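Local coordinates for protein inositol 2-dehydrogenase (Sinorhizobium meliloti, PDB 4HKT) that oxidises myo-inositol to scyllo-inosose with NAD+ as the hydride acceptor, the first step of myo-inositol degradation, at residues E186-V191 / L312-A317. Sequence-based numbering, arbitrary orientation.
Sequences EEPVSV and LALADA
Just ahead of Pro188, which leans on Leu314, Glu186 OE1 takes hydrogen bonds from both Ser220 OG and Thr218 OG1, while OE2 forms a salt bridge with Lys222 NZ. From there on the contact is apolar. Leu314 reaches the strand through one methyl: CD2 lies 3.9 Å from Pro188 CB and equally 3.9 Å from Val191 CG2, so a single branch bridges Pro188 and Val191. The leucine gets there because its CG stands beside the backbone N and anti to the carbonyl carbon (chi1 -62°), which swings the end of the chain in to the strand. Here helix 305-324 packs on one face of the mixed sheet of the C-terminal domain in this Gfo/Idh/MocA enzyme, and the axes of the two short segments run 25° from parallel, 8.6 Å apart. Between Pro188 and Val191, a classic beta bulge puts Val189 and Ser190 both against Gln217 of strand 211-218, yet Pro188 and Val191 still direct CB at the helix. The side chains of Val191 and Leu314 lie roughly perpendicular to each other. One turn further along, Ala317 CB sits 3.9 Å from Val191 CG2 and 4.0 Å from Val191 CB; Ile330 touches Val191, Leu314 and Ala317 alike.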
ATOM      1  N   GLU B 186       9.419  16.065 -24.265  1.00 32.13           N
ATOM      2  CA  GLU B 186      10.081  16.206 -25.563  1.00 30.37           C
ATOM      3  C   GLU B 186       9.300  15.404 -26.528  1.00 26.79           C
ATOM      4  O   GLU B 186       8.575  14.509 -26.122  1.00 27.34           O
ATOM      5  CB  GLU B 186      11.484  15.623 -25.543  1.00 33.77           C
ATOM      6  CG  GLU B 186      12.422  16.328 -24.635  1.00 38.07           C
ATOM      7  CD  GLU B 186      13.788  15.681 -24.602  1.00 42.69           C
ATOM      8  OE1 GLU B 186      14.035  14.630 -25.288  1.00 38.90           O
ATOM      9  OE2 GLU B 186      14.616  16.248 -23.860  1.00 47.88           O
ATOM     10  N   GLU B 187       9.460  15.692 -27.809  1.00 24.54           N
ATOM     11  CA  GLU B 187       8.727  14.967 -28.821  1.00 23.30           C
ATOM     12  C   GLU B 187       9.318  13.578 -29.053  1.00 21.28           C
ATOM     13  O   GLU B 187      10.508  13.463 -29.345  1.00 19.20           O
ATOM     14  CB  GLU B 187       8.756  15.717 -30.157  1.00 25.97           C
ATOM     15  CG  GLU B 187       7.988  17.026 -30.186  1.00 28.80           C
ATOM     16  CD  GLU B 187       6.504  16.841 -29.918  1.00 30.62           C
ATOM     17  OE1 GLU B 187       5.975  15.718 -30.157  1.00 29.29           O
ATOM     18  OE2 GLU B 187       5.884  17.819 -29.458  1.00 30.78           O
ATOM     19  N   PRO B 188       8.479  12.530 -29.037  1.00 19.52           N
ATOM     20  CA  PRO B 188       8.895  11.285 -29.707  1.00 19.95           C
ATOM     21  C   PRO B 188       9.211  11.461 -31.194  1.00 19.73           C
ATOM     22  O   PRO B 188       8.421  12.109 -31.928  1.00 22.85           O
ATOM     23  CB  PRO B 188       7.657  10.378 -29.560  1.00 20.80           C
ATOM     24  CG  PRO B 188       6.901  10.930 -28.404  1.00 19.42           C
ATOM     25  CD  PRO B 188       7.157  12.410 -28.410  1.00 20.10           C
ATOM     26  N   VAL B 189      10.272  10.811 -31.648  1.00 18.60           N
ATOM     27  CA  VAL B 189      10.721  10.844 -33.027  1.00 19.59           C
ATOM     28  C   VAL B 189      10.619   9.490 -33.736  1.00 19.55           C
ATOM     29  O   VAL B 189      10.777   9.430 -34.974  1.00 22.16           O
ATOM     30  CB  VAL B 189      12.160  11.387 -33.168  1.00 21.79           C
ATOM     31  CG1 VAL B 189      12.226  12.810 -32.615  1.00 22.54           C
ATOM     32  CG2 VAL B 189      13.225  10.472 -32.527  1.00 20.29           C
ATOM     33  N   SER B 190      10.341   8.436 -32.954  1.00 17.80           N
ATOM     34  CA  SER B 190      10.237   7.087 -33.416  1.00 16.88           C
ATOM     35  C   SER B 190       9.197   6.291 -32.619  1.00 16.30           C
ATOM     36  O   SER B 190       9.016   6.475 -31.413  1.00 14.12           O
ATOM     37  CB  SER B 190      11.590   6.369 -33.375  1.00 18.76           C
ATOM     38  OG  SER B 190      11.969   6.067 -32.041  1.00 20.93           O
ATOM     39  N   VAL B 191       8.523   5.402 -33.332  1.00 15.46           N
ATOM     40  CA  VAL B 191       7.509   4.521 -32.758  1.00 15.33           C
ATOM     41  C   VAL B 191       7.752   3.082 -33.184  1.00 14.73           C
ATOM     42  O   VAL B 191       7.956   2.821 -34.352  1.00 14.67           O
ATOM     43  CB  VAL B 191       6.128   4.932 -33.230  1.00 15.16           C
ATOM     44  CG1 VAL B 191       5.069   4.015 -32.626  1.00 16.79           C
ATOM     45  CG2 VAL B 191       5.866   6.357 -32.818  1.00 15.94           C
ATOM     46  N   LEU B 312      -2.341  11.629 -32.973  1.00 16.49           N
ATOM     47  CA  LEU B 312      -2.789  10.870 -34.130  1.00 16.05           C
ATOM     48  C   LEU B 312      -1.617  10.453 -35.001  1.00 15.13           C
ATOM     49  O   LEU B 312      -1.597   9.327 -35.438  1.00 14.78           O
ATOM     50  CB  LEU B 312      -3.779  11.693 -34.946  1.00 15.51           C
ATOM     51  CG  LEU B 312      -4.329  11.012 -36.183  1.00 16.09           C
ATOM     52  CD1 LEU B 312      -5.176   9.824 -35.795  1.00 15.77           C
ATOM     53  CD2 LEU B 312      -5.131  12.003 -37.017  1.00 16.90           C
ATOM     54  N   ALA B 313      -0.626  11.325 -35.164  1.00 15.36           N
ATOM     55  CA  ALA B 313       0.553  10.994 -35.963  1.00 16.71           C
ATOM     56  C   ALA B 313       1.314   9.844 -35.292  1.00 16.31           C
ATOM     57  O   ALA B 313       1.805   8.956 -35.967  1.00 15.59           O
ATOM     58  CB  ALA B 313       1.440  12.213 -36.187  1.00 15.59           C
ATOM     59  N   LEU B 314       1.347   9.833 -33.954  1.00 14.94           N
ATOM     60  CA  LEU B 314       1.945   8.699 -33.251  1.00 15.05           C
ATOM     61  C   LEU B 314       1.127   7.441 -33.482  1.00 15.20           C
ATOM     62  O   LEU B 314       1.706   6.381 -33.710  1.00 13.78           O
ATOM     63  CB  LEU B 314       2.109   8.958 -31.761  1.00 15.51           C
ATOM     64  CG  LEU B 314       3.054  10.135 -31.464  1.00 16.39           C
ATOM     65  CD1 LEU B 314       2.923  10.635 -30.050  1.00 17.77           C
ATOM     66  CD2 LEU B 314       4.497   9.813 -31.725  1.00 17.44           C
ATOM     67  N   ALA B 315      -0.214   7.544 -33.410  1.00 13.84           N
ATOM     68  CA  ALA B 315      -1.037   6.372 -33.683  1.00 14.08           C
ATOM     69  C   ALA B 315      -0.799   5.850 -35.107  1.00 14.38           C
ATOM     70  O   ALA B 315      -0.668   4.629 -35.304  1.00 14.46           O
ATOM     71  CB  ALA B 315      -2.533   6.646 -33.424  1.00 13.68           C
ATOM     72  N   ASP B 316      -0.763   6.746 -36.083  1.00 14.99           N
ATOM     73  CA  ASP B 316      -0.577   6.333 -37.497  1.00 16.70           C
ATOM     74  C   ASP B 316       0.779   5.585 -37.666  1.00 16.95           C
ATOM     75  O   ASP B 316       0.859   4.555 -38.376  1.00 15.52           O
ATOM     76  CB  ASP B 316      -0.604   7.541 -38.439  1.00 17.27           C
ATOM     77  CG  ASP B 316      -1.998   8.143 -38.632  1.00 18.72           C
ATOM     78  OD1 ASP B 316      -3.031   7.474 -38.414  1.00 20.16           O
ATOM     79  OD2 ASP B 316      -2.055   9.329 -39.010  1.00 20.59           O
ATOM     80  N   ALA B 317       1.822   6.133 -37.020  1.00 15.05           N
ATOM     81  CA  ALA B 317       3.115   5.497 -36.990  1.00 15.88           C
ATOM     82  C   ALA B 317       3.049   4.139 -36.311  1.00 16.03           C
ATOM     83  O   ALA B 317       3.664   3.205 -36.807  1.00 16.32           O
ATOM     84  CB  ALA B 317       4.178   6.395 -36.338  1.00 14.75           C
TER